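Local coordinates for high affinity transport system protein p37 (Mycoplasma hyorhinis, PDB 3EKI) that binds thiamine diphosphate and, as an extracytoplasmic lipoprotein, forms part of a high-affinity transport system, at residues 50-55 and 102-107; 78-83 and 94-99; 217-222 and 334-339; 246-251 and 302-307. All coordinates share one frame; numbering follows the deposited sequence.

How the contacts relate
Contact 1 opens where strand 45-51 runs into helix 52-55 and closes where strand 97-103 ends. Inside that loop, contact 2 closes a much shorter one, packing helix 64-85 against the beginning of strand 97-103; both contacts therefore serve the same parallel two-stranded sheet. Contact 3 opens later, at 217-222, and closes at 334-339, and contact 4 both opens and closes within it; no loops cross. Contacts 3 and 4 share one mixed sheet, where Met-218 N lies 2.7 Å from Ser-307 O, a probable hydrogen bond. Contacts 1 and 3, with centres 28 Å apart, flank the chain's centre, consistent with the two-lobed build of periplasmic-type binding proteins.

Contact 1: 50-55 and 102-107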
loop_
_atom_site.group_PDB
_atom_site.type_symbol
_atom_site.label_atom_id
_atom_site.label_comp_id
_atom_site.label_asym_id
_atom_site.label_seq_id
_atom_site.Cartn_x
_atom_site.Cartn_y
_atom_site.Cartn_z
ATOM N N VAL A 50 2.934 15.019 -5.217
ATOM C CA VAL A 50 1.800 14.389 -4.548
ATOM C C VAL A 50 0.717 14.109 -5.599
ATOM O O VAL A 50 0.643 14.783 -6.612
ATOM C CB VAL A 50 1.162 15.196 -3.410
ATOM C CG1 VAL A 50 2.190 15.543 -2.343
ATOM C CG2 VAL A 50 0.476 16.442 -3.956
ATOM N N SER A 51 -0.093 13.102 -5.281
ATOM C CA SER A 51 -1.108 12.695 -6.240
ATOM C C SER A 51 -2.050 13.851 -6.608
ATOM O O SER A 51 -2.582 14.506 -5.717
ATOM C CB SER A 51 -1.961 11.534 -5.729
ATOM O OG SER A 51 -3.031 11.355 -6.657
ATOM N N GLU A 52 -2.232 14.026 -7.900
ATOM C CA GLU A 52 -3.059 15.006 -8.562
ATOM C C GLU A 52 -4.508 14.836 -8.125
ATOM O O GLU A 52 -5.143 15.788 -7.681
ATOM C CB GLU A 52 -2.932 14.834 -10.064
ATOM C CG GLU A 52 -3.530 15.942 -10.919
ATOM C CD GLU A 52 -3.051 15.813 -12.357
ATOM O OE1 GLU A 52 -3.777 15.179 -13.155
ATOM O OE2 GLU A 52 -1.956 16.333 -12.670
ATOM N N ALA A 53 -5.009 13.621 -8.252
ATOM C CA ALA A 53 -6.340 13.276 -7.783
ATOM C C ALA A 53 -6.539 13.660 -6.331
ATOM O O ALA A 53 -7.581 14.166 -5.908
ATOM C CB ALA A 53 -6.568 11.773 -7.924
ATOM N N TRP A 54 -5.520 13.398 -5.507
ATOM C CA TRP A 54 -5.688 13.674 -4.084
ATOM C C TRP A 54 -5.800 15.169 -3.792
ATOM O O TRP A 54 -6.630 15.598 -2.992
ATOM C CB TRP A 54 -4.522 13.094 -3.282
ATOM C CG TRP A 54 -4.668 13.279 -1.804
ATOM C CD1 TRP A 54 -5.362 12.503 -0.924
ATOM C CD2 TRP A 54 -4.092 14.332 -1.022
ATOM N NE1 TRP A 54 -5.262 12.996 0.354
ATOM C CE2 TRP A 54 -4.480 14.125 0.312
ATOM C CE3 TRP A 54 -3.280 15.425 -1.352
ATOM C CZ2 TRP A 54 -4.083 14.979 1.341
ATOM C CZ3 TRP A 54 -2.886 16.276 -0.336
ATOM C CH2 TRP A 54 -3.293 16.038 0.981
ATOM N N LEU A 55 -4.932 15.916 -4.447
ATOM C CA LEU A 55 -4.743 17.349 -4.226
ATOM C C LEU A 55 -5.987 18.118 -4.647
ATOM O O LEU A 55 -6.471 19.023 -3.973
ATOM C CB LEU A 55 -3.519 17.802 -5.007
ATOM C CG LEU A 55 -2.724 19.035 -4.618
ATOM C CD1 LEU A 55 -2.188 18.979 -3.194
ATOM C CD2 LEU A 55 -1.564 19.200 -5.607
ATOM N N PRO A 102 1.336 18.587 -8.295
ATOM C CA PRO A 102 0.523 17.401 -8.586
ATOM C C PRO A 102 1.223 16.452 -9.543
ATOM O O PRO A 102 1.819 16.890 -10.517
ATOM C CB PRO A 102 -0.727 17.958 -9.287
ATOM C CG PRO A 102 -0.279 19.252 -9.874
ATOM C CD PRO A 102 0.713 19.792 -8.873
ATOM N N ILE A 103 1.116 15.162 -9.251
ATOM C CA ILE A 103 1.661 14.127 -10.117
ATOM C C ILE A 103 0.586 13.105 -10.500
ATOM O O ILE A 103 -0.135 12.586 -9.644
ATOM C CB ILE A 103 2.840 13.392 -9.457
ATOM C CG1 ILE A 103 3.962 14.335 -9.004
ATOM C CG2 ILE A 103 3.368 12.312 -10.389
ATOM C CD1 ILE A 103 4.602 15.070 -10.162
ATOM N N GLN A 104 0.524 12.863 -11.801
ATOM C CA GLN A 104 -0.579 12.065 -12.365
ATOM C C GLN A 104 -0.563 10.632 -11.857
ATOM O O GLN A 104 -1.604 10.082 -11.478
ATOM C CB GLN A 104 -0.508 12.162 -13.892
ATOM C CG GLN A 104 -0.397 13.579 -14.435
ATOM C CD GLN A 104 0.982 14.179 -14.579
ATOM O OE1 GLN A 104 1.464 14.946 -13.740
ATOM N NE2 GLN A 104 1.666 13.863 -15.681
ATOM N N ASP A 105 0.604 9.995 -11.821
ATOM C CA ASP A 105 0.714 8.619 -11.345
ATOM C C ASP A 105 2.166 8.272 -11.087
ATOM O O ASP A 105 3.081 9.080 -11.326
ATOM C CB ASP A 105 0.117 7.608 -12.318
ATOM C CG ASP A 105 0.717 7.583 -13.695
ATOM O OD1 ASP A 105 -0.059 7.416 -14.666
ATOM O OD2 ASP A 105 1.939 7.733 -13.872
ATOM N N PHE A 106 2.408 7.073 -10.580
ATOM C CA PHE A 106 3.759 6.764 -10.121
ATOM C C PHE A 106 4.754 6.710 -11.272
ATOM O O PHE A 106 5.930 7.005 -11.062
ATOM C CB PHE A 106 3.829 5.450 -9.342
ATOM C CG PHE A 106 3.997 4.201 -10.179
ATOM C CD1 PHE A 106 5.241 3.597 -10.350
ATOM C CD2 PHE A 106 2.888 3.643 -10.783
ATOM C CE1 PHE A 106 5.348 2.463 -11.139
ATOM C CE2 PHE A 106 2.998 2.507 -11.573
ATOM C CZ PHE A 106 4.233 1.915 -11.750
ATOM N N THR A 107 4.330 6.289 -12.473
ATOM C CA THR A 107 5.317 6.273 -13.552
ATOM C C THR A 107 5.860 7.681 -13.790
ATOM O O THR A 107 7.057 7.899 -13.994
ATOM C CB THR A 107 4.732 5.747 -14.882
ATOM O OG1 THR A 107 3.720 6.663 -15.317
ATOM C CG2 THR A 107 4.046 4.422 -14.668
HETATM O O HOH W 1 -3.484 11.396 -9.563
#
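Val-50 and Ser-51 pair in parallel with Pro-102 and Ile-103, and the tight part of the contact is this backbone seam. Ile-103 N donates to Val-50 O at 2.7 Å, and Ile-103 O receives Glu-52 N at 3.1 Å, with the donor 47° above the carbonyl plane as the chain already turns into helix 52-55. Beside the seam, Leu-55 CD2 rests 4.0 Å from Pro-102 CB, while Ile-103 sinks toward Val-108 and Leu-109 of helix 106-115. The other flank is looser. The extended chain of Glu-52 (chi1 -169°, chi2 167°) runs past the proline ring, CG lying 3.8 Å from Pro-102 CB, and brings its carboxylate alongside exposed Gln-104. There OE2 of Glu-52 meets an aliphatic carbon, CG of Gln-104, at 3.6 Å. A water spans the gap, donating to Gln-104 O at 3.0 Å, accepting from Ala-53 N and bonding to Ser-51 OG. That hydroxyl also caps the helix, receiving Trp-54 N through a weak bond of 3.4 Å. Two parallel strands, each followed by a helix, one capped by Ser-51 at the strand end, the other by Asp-105 two residues beyond it, fit an alpha/beta lobe with a beta-alpha-beta crossover through helix 64-85.

Contact 2: 78-83 and 94-99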
loop_
_atom_site.group_PDB
_atom_site.type_symbol
_atom_site.label_atom_id
_atom_site.label_comp_id
_atom_site.label_asym_id
_atom_site.label_seq_id
_atom_site.Cartn_x
_atom_site.Cartn_y
_atom_site.Cartn_z
ATOM N N LYS A 78 9.187 24.802 8.901
ATOM C CA LYS A 78 9.689 25.282 10.185
ATOM C C LYS A 78 10.605 24.303 10.886
ATOM O O LYS A 78 11.650 24.645 11.439
ATOM C CB LYS A 78 8.513 25.664 11.098
ATOM C CG LYS A 78 7.591 26.732 10.602
ATOM C CD LYS A 78 8.302 28.017 10.205
ATOM C CE LYS A 78 8.793 28.754 11.448
ATOM N NZ LYS A 78 9.410 30.076 11.094
ATOM N N GLU A 79 10.274 23.009 10.946
ATOM C CA GLU A 79 11.125 22.019 11.578
ATOM C C GLU A 79 12.418 21.806 10.805
ATOM O O GLU A 79 13.470 21.709 11.416
ATOM C CB GLU A 79 10.367 20.692 11.717
ATOM C CG GLU A 79 11.151 19.530 12.296
ATOM C CD GLU A 79 11.626 19.702 13.722
ATOM O OE1 GLU A 79 10.986 20.488 14.444
ATOM O OE2 GLU A 79 12.610 19.077 14.165
ATOM N N PHE A 80 12.294 21.746 9.478
ATOM C CA PHE A 80 13.480 21.556 8.651
ATOM C C PHE A 80 14.484 22.676 8.972
ATOM O O PHE A 80 15.661 22.377 9.109
ATOM C CB PHE A 80 13.191 21.501 7.156
ATOM C CG PHE A 80 14.420 21.509 6.263
ATOM C CD1 PHE A 80 15.030 22.675 5.808
ATOM C CD2 PHE A 80 14.991 20.307 5.887
ATOM C CE1 PHE A 80 16.171 22.662 5.062
ATOM C CE2 PHE A 80 16.111 20.261 5.083
ATOM C CZ PHE A 80 16.668 21.448 4.668
ATOM N N ASN A 81 13.998 23.913 8.897
ATOM C CA ASN A 81 15.022 24.984 8.978
ATOM C C ASN A 81 15.561 25.100 10.387
ATOM O O ASN A 81 16.707 25.503 10.608
ATOM C CB ASN A 81 14.470 26.302 8.432
ATOM C CG ASN A 81 14.436 26.291 6.920
ATOM O OD1 ASN A 81 15.429 26.201 6.209
ATOM N ND2 ASN A 81 13.237 26.347 6.346
ATOM N N LYS A 82 14.742 24.719 11.373
ATOM C CA LYS A 82 15.286 24.659 12.741
ATOM C C LYS A 82 16.433 23.685 12.845
ATOM O O LYS A 82 17.490 23.975 13.392
ATOM C CB LYS A 82 14.142 24.320 13.703
ATOM C CG LYS A 82 14.570 24.260 15.165
ATOM C CD LYS A 82 13.701 23.266 15.935
ATOM C CE LYS A 82 14.486 22.506 16.996
ATOM N NZ LYS A 82 14.443 21.025 16.763
ATOM N N LEU A 83 16.253 22.469 12.313
ATOM C CA LEU A 83 17.314 21.479 12.322
ATOM C C LEU A 83 18.546 21.931 11.563
ATOM O O LEU A 83 19.686 21.768 11.996
ATOM C CB LEU A 83 16.820 20.184 11.658
ATOM C CG LEU A 83 15.775 19.364 12.381
ATOM C CD1 LEU A 83 15.585 18.065 11.598
ATOM C CD2 LEU A 83 16.183 19.075 13.810
ATOM N N ASP A 94 21.444 28.393 2.282
ATOM C CA ASP A 94 20.190 29.115 2.231
ATOM C C ASP A 94 19.096 28.296 2.948
ATOM O O ASP A 94 19.029 27.067 2.883
ATOM C CB ASP A 94 19.734 29.446 0.822
ATOM C CG ASP A 94 20.610 30.404 0.053
ATOM O OD1 ASP A 94 21.360 31.198 0.658
ATOM O OD2 ASP A 94 20.530 30.353 -1.196
ATOM N N ASP A 95 18.245 29.049 3.646
ATOM C CA ASP A 95 17.028 28.448 4.175
ATOM C C ASP A 95 16.188 27.910 3.028
ATOM O O ASP A 95 16.236 28.409 1.910
ATOM C CB ASP A 95 16.232 29.466 4.979
ATOM C CG ASP A 95 16.769 29.716 6.371
ATOM O OD1 ASP A 95 17.714 29.077 6.857
ATOM O OD2 ASP A 95 16.226 30.608 7.062
ATOM N N VAL A 96 15.371 26.887 3.308
ATOM C CA VAL A 96 14.642 26.155 2.294
ATOM C C VAL A 96 13.136 26.368 2.397
ATOM O O VAL A 96 12.582 26.324 3.496
ATOM C CB VAL A 96 14.961 24.656 2.421
ATOM C CG1 VAL A 96 14.250 23.868 1.344
ATOM C CG2 VAL A 96 16.476 24.475 2.307
ATOM N N ASP A 97 12.521 26.583 1.249
ATOM C CA ASP A 97 11.073 26.629 1.081
ATOM C C ASP A 97 10.553 25.275 0.592
ATOM O O ASP A 97 11.223 24.600 -0.191
ATOM C CB ASP A 97 10.649 27.665 0.045
ATOM C CG ASP A 97 9.141 27.805 -0.034
ATOM O OD1 ASP A 97 8.515 27.756 1.045
ATOM O OD2 ASP A 97 8.592 27.946 -1.142
ATOM N N PHE A 98 9.370 24.872 1.041
ATOM C CA PHE A 98 8.802 23.596 0.612
ATOM C C PHE A 98 7.446 23.775 -0.072
ATOM O O PHE A 98 6.610 24.530 0.431
ATOM C CB PHE A 98 8.643 22.664 1.809
ATOM C CG PHE A 98 9.992 22.212 2.359
ATOM C CD1 PHE A 98 10.681 22.995 3.270
ATOM C CD2 PHE A 98 10.543 20.991 1.944
ATOM C CE1 PHE A 98 11.905 22.593 3.769
ATOM C CE2 PHE A 98 11.749 20.584 2.448
ATOM C CZ PHE A 98 12.423 21.364 3.378
ATOM N N LYS A 99 7.305 23.063 -1.183
ATOM C CA LYS A 99 6.166 23.180 -2.079
ATOM C C LYS A 99 5.710 21.763 -2.455
ATOM O O LYS A 99 6.459 20.841 -2.185
ATOM C CB LYS A 99 6.487 23.982 -3.338
ATOM C CG LYS A 99 7.066 25.366 -3.072
ATOM C CD LYS A 99 7.233 26.095 -4.401
ATOM C CE LYS A 99 8.645 26.617 -4.594
ATOM N NZ LYS A 99 8.886 26.983 -6.023
#
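The amide of Asn-81 lies against the backbone of Val-96 much as a neighbouring strand would, using both of its ends. OD1 of Asn-81 accepts from Val-96 N at 3.0 Å, the donor lying in the carbonyl plane on a lone pair. ND2 of Asn-81 in turn donates to Val-96 O at 2.9 Å, and that oxygen sits exactly in the amide plane. Two nearly straight bonds, 168° and 167° at hydrogen, thus hold the amide against rotation; ND2 has a further weak bond to Lys-77 O. The contact belongs to the returning half of a beta-alpha-beta crossover, in which helix 64-85 packs beside the entry to strand 97-103. One residue earlier on the helix, Phe-80 carries its ring anti to the backbone nitrogen (chi1 171°) and presents a face to Phe-98. The pair is T-shaped: the Phe-98 edge leads with CZ, 3.5 Å from Phe-80 CG, and the centroids stand 5.1 Å apart. Val-96 reaches the same phenyl obliquely, its CG2 only 3.3 Å from Phe-80 CE1, so packing is close there. Helix 354-369 supplies Leu-359, Ile-360 and Thr-363 as further neighbours of Phe-80, whereas the carboxylate of Asp-95 turns to Asn-85.

Contact 3: 217-222 and 334-339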
loop_
_atom_site.group_PDB
_atom_site.type_symbol
_atom_site.label_atom_id
_atom_site.label_comp_id
_atom_site.label_asym_id
_atom_site.label_seq_id
_atom_site.Cartn_x
_atom_site.Cartn_y
_atom_site.Cartn_z
ATOM N N GLY A 217 -0.942 -8.262 0.479
ATOM C CA GLY A 217 -2.155 -8.426 -0.266
ATOM C C GLY A 217 -3.011 -9.523 0.396
ATOM O O GLY A 217 -2.626 -10.088 1.417
ATOM N N MET A 218 -4.161 -9.734 -0.231
ATOM C CA MET A 218 -5.036 -10.801 0.274
ATOM C C MET A 218 -5.890 -11.316 -0.863
ATOM O O MET A 218 -6.116 -10.626 -1.852
ATOM C CB MET A 218 -5.910 -10.304 1.404
ATOM C CG MET A 218 -6.930 -9.261 1.035
ATOM S SD MET A 218 -7.909 -8.724 2.444
ATOM C CE MET A 218 -8.889 -10.176 2.757
ATOM N N ILE A 219 -6.363 -12.543 -0.715
ATOM C CA ILE A 219 -7.271 -13.144 -1.670
ATOM C C ILE A 219 -8.636 -13.352 -0.991
ATOM O O ILE A 219 -8.640 -14.010 0.039
ATOM C CB ILE A 219 -6.747 -14.491 -2.200
ATOM C CG1 ILE A 219 -5.381 -14.344 -2.884
ATOM C CG2 ILE A 219 -7.752 -15.161 -3.122
ATOM C CD1 ILE A 219 -4.705 -15.596 -3.352
ATOM N N TRP A 220 -9.647 -12.804 -1.610
ATOM C CA TRP A 220 -11.040 -12.944 -1.233
ATOM C C TRP A 220 -11.718 -14.008 -2.085
ATOM O O TRP A 220 -11.383 -14.185 -3.245
ATOM C CB TRP A 220 -11.803 -11.660 -1.469
ATOM C CG TRP A 220 -11.418 -10.453 -0.711
ATOM C CD1 TRP A 220 -10.508 -9.493 -1.095
ATOM C CD2 TRP A 220 -11.902 -10.035 0.573
ATOM N NE1 TRP A 220 -10.412 -8.517 -0.137
ATOM C CE2 TRP A 220 -11.258 -8.825 0.900
ATOM C CE3 TRP A 220 -12.832 -10.572 1.476
ATOM C CZ2 TRP A 220 -11.493 -8.131 2.079
ATOM C CZ3 TRP A 220 -13.049 -9.865 2.646
ATOM C CH2 TRP A 220 -12.394 -8.667 2.948
ATOM N N ILE A 221 -12.726 -14.650 -1.480
ATOM C CA ILE A 221 -13.665 -15.514 -2.170
ATOM C C ILE A 221 -15.087 -15.101 -1.816
ATOM O O ILE A 221 -15.320 -14.540 -0.751
ATOM C CB ILE A 221 -13.392 -16.992 -1.874
ATOM C CG1 ILE A 221 -13.532 -17.377 -0.413
ATOM C CG2 ILE A 221 -11.986 -17.346 -2.415
ATOM C CD1 ILE A 221 -13.455 -18.880 -0.165
ATOM N N LYS A 222 -15.980 -15.367 -2.782
ATOM C CA LYS A 222 -17.377 -14.956 -2.609
ATOM C C LYS A 222 -18.295 -16.012 -3.197
ATOM O O LYS A 222 -17.970 -16.524 -4.259
ATOM C CB LYS A 222 -17.645 -13.626 -3.285
ATOM C CG LYS A 222 -19.089 -13.193 -3.313
ATOM C CD LYS A 222 -19.676 -12.774 -4.607
ATOM C CE LYS A 222 -19.164 -13.341 -5.900
ATOM N NZ LYS A 222 -19.873 -12.847 -7.080
ATOM N N ALA A 334 -12.179 -13.722 3.471
ATOM C CA ALA A 334 -10.773 -13.881 3.193
ATOM C C ALA A 334 -10.407 -15.363 3.092
ATOM O O ALA A 334 -10.787 -16.153 3.961
ATOM C CB ALA A 334 -9.955 -13.209 4.285
ATOM N N LEU A 335 -9.643 -15.700 2.066
ATOM C CA LEU A 335 -9.083 -17.038 1.914
ATOM C C LEU A 335 -7.685 -17.166 2.480
ATOM O O LEU A 335 -7.350 -18.070 3.256
ATOM C CB LEU A 335 -9.117 -17.409 0.432
ATOM C CG LEU A 335 -8.425 -18.731 0.069
ATOM C CD1 LEU A 335 -9.239 -19.898 0.551
ATOM C CD2 LEU A 335 -8.198 -18.733 -1.438
ATOM N N ILE A 336 -6.802 -16.223 2.114
ATOM C CA ILE A 336 -5.427 -16.241 2.547
ATOM C C ILE A 336 -4.837 -14.846 2.298
ATOM O O ILE A 336 -5.336 -14.165 1.396
ATOM C CB ILE A 336 -4.602 -17.312 1.820
ATOM C CG1 ILE A 336 -3.237 -17.616 2.428
ATOM C CG2 ILE A 336 -4.479 -16.986 0.340
ATOM C CD1 ILE A 336 -2.591 -18.886 1.932
ATOM N N VAL A 337 -3.867 -14.458 3.113
ATOM C CA VAL A 337 -3.139 -13.216 2.792
ATOM C C VAL A 337 -1.844 -13.570 2.075
ATOM O O VAL A 337 -1.556 -14.744 1.791
ATOM C CB VAL A 337 -2.873 -12.337 4.012
ATOM C CG1 VAL A 337 -4.243 -11.975 4.615
ATOM C CG2 VAL A 337 -1.963 -12.955 5.040
ATOM N N THR A 338 -1.020 -12.582 1.759
ATOM C CA THR A 338 0.225 -12.855 1.053
ATOM C C THR A 338 1.433 -12.660 1.963
ATOM O O THR A 338 1.318 -12.346 3.135
ATOM C CB THR A 338 0.404 -11.952 -0.176
ATOM O OG1 THR A 338 0.712 -10.598 0.255
ATOM C CG2 THR A 338 -0.850 -11.864 -1.034
ATOM N N ASN A 339 2.621 -12.851 1.388
ATOM C CA ASN A 339 3.890 -12.537 2.011
ATOM C C ASN A 339 3.995 -11.007 2.087
ATOM O O ASN A 339 3.304 -10.318 1.348
ATOM C CB ASN A 339 5.051 -13.134 1.234
ATOM C CG ASN A 339 5.057 -14.645 1.153
ATOM O OD1 ASN A 339 4.592 -15.317 2.064
ATOM N ND2 ASN A 339 5.597 -15.156 0.052
#
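The indole of Trp-220 meets Ala-334 obliquely, CE3 lying 3.8 Å from Ala-334 N, while one of its faces takes the methyl of Met-218, with CE 3.3 Å above the ring plane and offset toward the rim. That methyl also touches across the strands, Met-218 CE to Ala-334 CB being 3.6 Å, so one methyl touches both the indole and the alanine. The Trp-220 NE1 hydrogen bonds to Ser-307 OG, and Phe-182 meets the ring at about 60°. Behind these groups runs an antiparallel pair with a classic beta bulge: Leu-335 and Ile-336 both face Ile-219. Ile-336 O receives Ile-219 N at 2.9 Å, nearly along the C=O axis, and Ile-219 O receives Leu-335 N at 2.8 Å. On the opposite side of the sheet from Met-218, Ile-219 lies alongside both Leu-335 and Ile-336, its CG2 meeting the first and its CD1 the second. At the far end, Thr-338 places OG1 between its backbone N and carbonyl carbon (chi1 72°), where it accepts from Gly-217 N at 2.9 Å. The same hydroxyl donates to Asn-339 O at 2.8 Å, and Thr-338 N binds Gly-217 O at 3.0 Å. The chemistry implies that the buried Gly-217 has both its backbone N and O met by Thr-338, the N by a side-chain hydroxyl whose own proton is committed to Asn-339 O.

Contact 4: 246-251 and 302-307; sequences FGILHG and FHIAFS
Ile-248 and Leu-249 run parallel to Ile-304 and Ala-305, the short strand axes approaching to 4.5 Å at 18°, with Leu-249 N bonded to Ile-304 O at 2.8 Å. This is the parallel portion of a mixed five-stranded alpha/beta sheet, in which strand 248-250 lies between 288-290 and 304-308. Just before it Gly-247, leaving helix 240-245 with positive phi, offers one carbonyl to two donors, His-303 N and Ile-304 N. The ring of Phe-302 presses close to this glycine, its CD1 3.4 Å from Gly-247 C, and receives Leu-249 CD2 obliquely at 3.7 Å from Phe-302 CG. On the other side of the sheet Ile-248 and Ile-304 pack together, and Ile-248 CG2 stands over a face of Phe-306 in a CH-pi contact, 3.7 Å from Phe-306 CZ. Leu-249 O also lies over a face of that phenyl while accepting from Phe-306 N at 3.0 Å. Phe-246 points its ring edge toward the face of His-303, offset, with the planes at 84°. With chi1 at -57°, anti to its carbonyl carbon, the imidazole of His-303 sends ND1 to Phe-246 O, 2.8 Å away, in the carbonyl plane and on a lone pair.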
loop_
_atom_site.group_PDB
_atom_site.type_symbol
_atom_site.label_atom_id
_atom_site.label_comp_id
_atom_site.label_asym_id
_atom_site.label_seq_id
_atom_site.Cartn_x
_atom_site.Cartn_y
_atom_site.Cartn_z
ATOM N N PHE A 246 -13.551 -20.120 -11.453
ATOM C CA PHE A 246 -14.527 -19.389 -10.642
ATOM C C PHE A 246 -14.446 -17.891 -10.918
ATOM O O PHE A 246 -15.351 -17.134 -10.566
ATOM C CB PHE A 246 -14.352 -19.682 -9.149
ATOM C CG PHE A 246 -14.975 -21.027 -8.762
ATOM C CD1 PHE A 246 -16.357 -21.117 -8.698
ATOM C CD2 PHE A 246 -14.181 -22.113 -8.479
ATOM C CE1 PHE A 246 -16.938 -22.326 -8.333
ATOM C CE2 PHE A 246 -14.753 -23.315 -8.112
ATOM C CZ PHE A 246 -16.120 -23.401 -8.051
ATOM N N GLY A 247 -13.357 -17.460 -11.565
ATOM C CA GLY A 247 -13.245 -16.087 -12.031
ATOM C C GLY A 247 -12.461 -15.232 -11.057
ATOM O O GLY A 247 -12.871 -15.069 -9.908
ATOM N N ILE A 248 -11.346 -14.664 -11.517
ATOM C CA ILE A 248 -10.487 -13.873 -10.653
ATOM C C ILE A 248 -10.460 -12.396 -11.034
ATOM O O ILE A 248 -10.124 -12.032 -12.166
ATOM C CB ILE A 248 -9.062 -14.435 -10.723
ATOM C CG1 ILE A 248 -8.934 -15.874 -10.237
ATOM C CG2 ILE A 248 -8.101 -13.520 -9.969
ATOM C CD1 ILE A 248 -7.596 -16.523 -10.518
ATOM N N LEU A 249 -10.798 -11.564 -10.073
ATOM C CA LEU A 249 -10.630 -10.114 -10.180
ATOM C C LEU A 249 -9.260 -9.712 -9.656
ATOM O O LEU A 249 -8.815 -10.231 -8.634
ATOM C CB LEU A 249 -11.649 -9.374 -9.351
ATOM C CG LEU A 249 -13.126 -9.561 -9.624
ATOM C CD1 LEU A 249 -13.915 -8.584 -8.755
ATOM C CD2 LEU A 249 -13.459 -9.357 -11.099
ATOM N N HIS A 250 -8.612 -8.779 -10.348
ATOM C CA HIS A 250 -7.264 -8.380 -10.026
ATOM C C HIS A 250 -7.045 -6.913 -10.371
ATOM O O HIS A 250 -7.888 -6.324 -11.047
ATOM C CB HIS A 250 -6.319 -9.291 -10.844
ATOM C CG HIS A 250 -6.592 -9.192 -12.313
ATOM N ND1 HIS A 250 -5.992 -8.194 -13.062
ATOM C CD2 HIS A 250 -7.379 -9.848 -13.195
ATOM C CE1 HIS A 250 -6.383 -8.267 -14.325
ATOM N NE2 HIS A 250 -7.242 -9.280 -14.445
ATOM N N GLY A 251 -5.916 -6.354 -9.949
ATOM C CA GLY A 251 -5.518 -5.008 -10.375
ATOM C C GLY A 251 -4.613 -5.076 -11.593
ATOM O O GLY A 251 -4.486 -6.069 -12.330
ATOM N N PHE A 302 -17.680 -13.938 -11.320
ATOM C CA PHE A 302 -16.429 -13.806 -10.612
ATOM C C PHE A 302 -16.615 -14.110 -9.120
ATOM O O PHE A 302 -17.558 -13.593 -8.502
ATOM C CB PHE A 302 -15.822 -12.402 -10.826
ATOM C CG PHE A 302 -15.392 -12.335 -12.302
ATOM C CD1 PHE A 302 -14.123 -12.709 -12.663
ATOM C CD2 PHE A 302 -16.304 -11.935 -13.254
ATOM C CE1 PHE A 302 -13.763 -12.706 -13.994
ATOM C CE2 PHE A 302 -15.970 -11.931 -14.594
ATOM C CZ PHE A 302 -14.704 -12.359 -14.929
ATOM N N HIS A 303 -15.707 -14.915 -8.569
ATOM C CA HIS A 303 -15.795 -15.323 -7.168
ATOM C C HIS A 303 -14.505 -15.227 -6.377
ATOM O O HIS A 303 -14.490 -15.570 -5.194
ATOM C CB HIS A 303 -16.291 -16.783 -7.070
ATOM C CG HIS A 303 -17.615 -16.965 -7.753
ATOM N ND1 HIS A 303 -17.727 -17.198 -9.098
ATOM C CD2 HIS A 303 -18.884 -16.937 -7.273
ATOM C CE1 HIS A 303 -19.017 -17.316 -9.432
ATOM N NE2 HIS A 303 -19.739 -17.158 -8.336
ATOM N N ILE A 304 -13.422 -14.746 -7.002
ATOM C CA ILE A 304 -12.142 -14.562 -6.338
ATOM C C ILE A 304 -11.667 -13.138 -6.593
ATOM O O ILE A 304 -11.912 -12.665 -7.707
ATOM C CB ILE A 304 -11.150 -15.614 -6.843
ATOM C CG1 ILE A 304 -11.646 -17.050 -6.573
ATOM C CG2 ILE A 304 -9.757 -15.400 -6.288
ATOM C CD1 ILE A 304 -11.077 -18.038 -7.567
ATOM N N ALA A 305 -11.062 -12.484 -5.616
ATOM C CA ALA A 305 -10.538 -11.147 -5.871
ATOM C C ALA A 305 -9.275 -10.869 -5.070
ATOM O O ALA A 305 -9.089 -11.358 -3.954
ATOM C CB ALA A 305 -11.557 -10.063 -5.566
ATOM N N PHE A 306 -8.392 -10.065 -5.683
ATOM C CA PHE A 306 -7.185 -9.623 -5.005
ATOM C C PHE A 306 -7.364 -8.216 -4.439
ATOM O O PHE A 306 -7.992 -7.404 -5.115
ATOM C CB PHE A 306 -6.023 -9.600 -5.985
ATOM C CG PHE A 306 -5.685 -10.890 -6.695
ATOM C CD1 PHE A 306 -6.140 -12.110 -6.202
ATOM C CD2 PHE A 306 -4.892 -10.865 -7.833
ATOM C CE1 PHE A 306 -5.803 -13.277 -6.873
ATOM C CE2 PHE A 306 -4.591 -12.024 -8.499
ATOM C CZ PHE A 306 -5.023 -13.238 -8.000
ATOM N N SER A 307 -6.794 -7.986 -3.256
ATOM C CA SER A 307 -6.753 -6.614 -2.751
ATOM C C SER A 307 -5.630 -6.456 -1.758
ATOM O O SER A 307 -4.976 -7.406 -1.325
ATOM C CB SER A 307 -8.069 -6.224 -2.082
ATOM O OG SER A 307 -8.114 -6.781 -0.782
#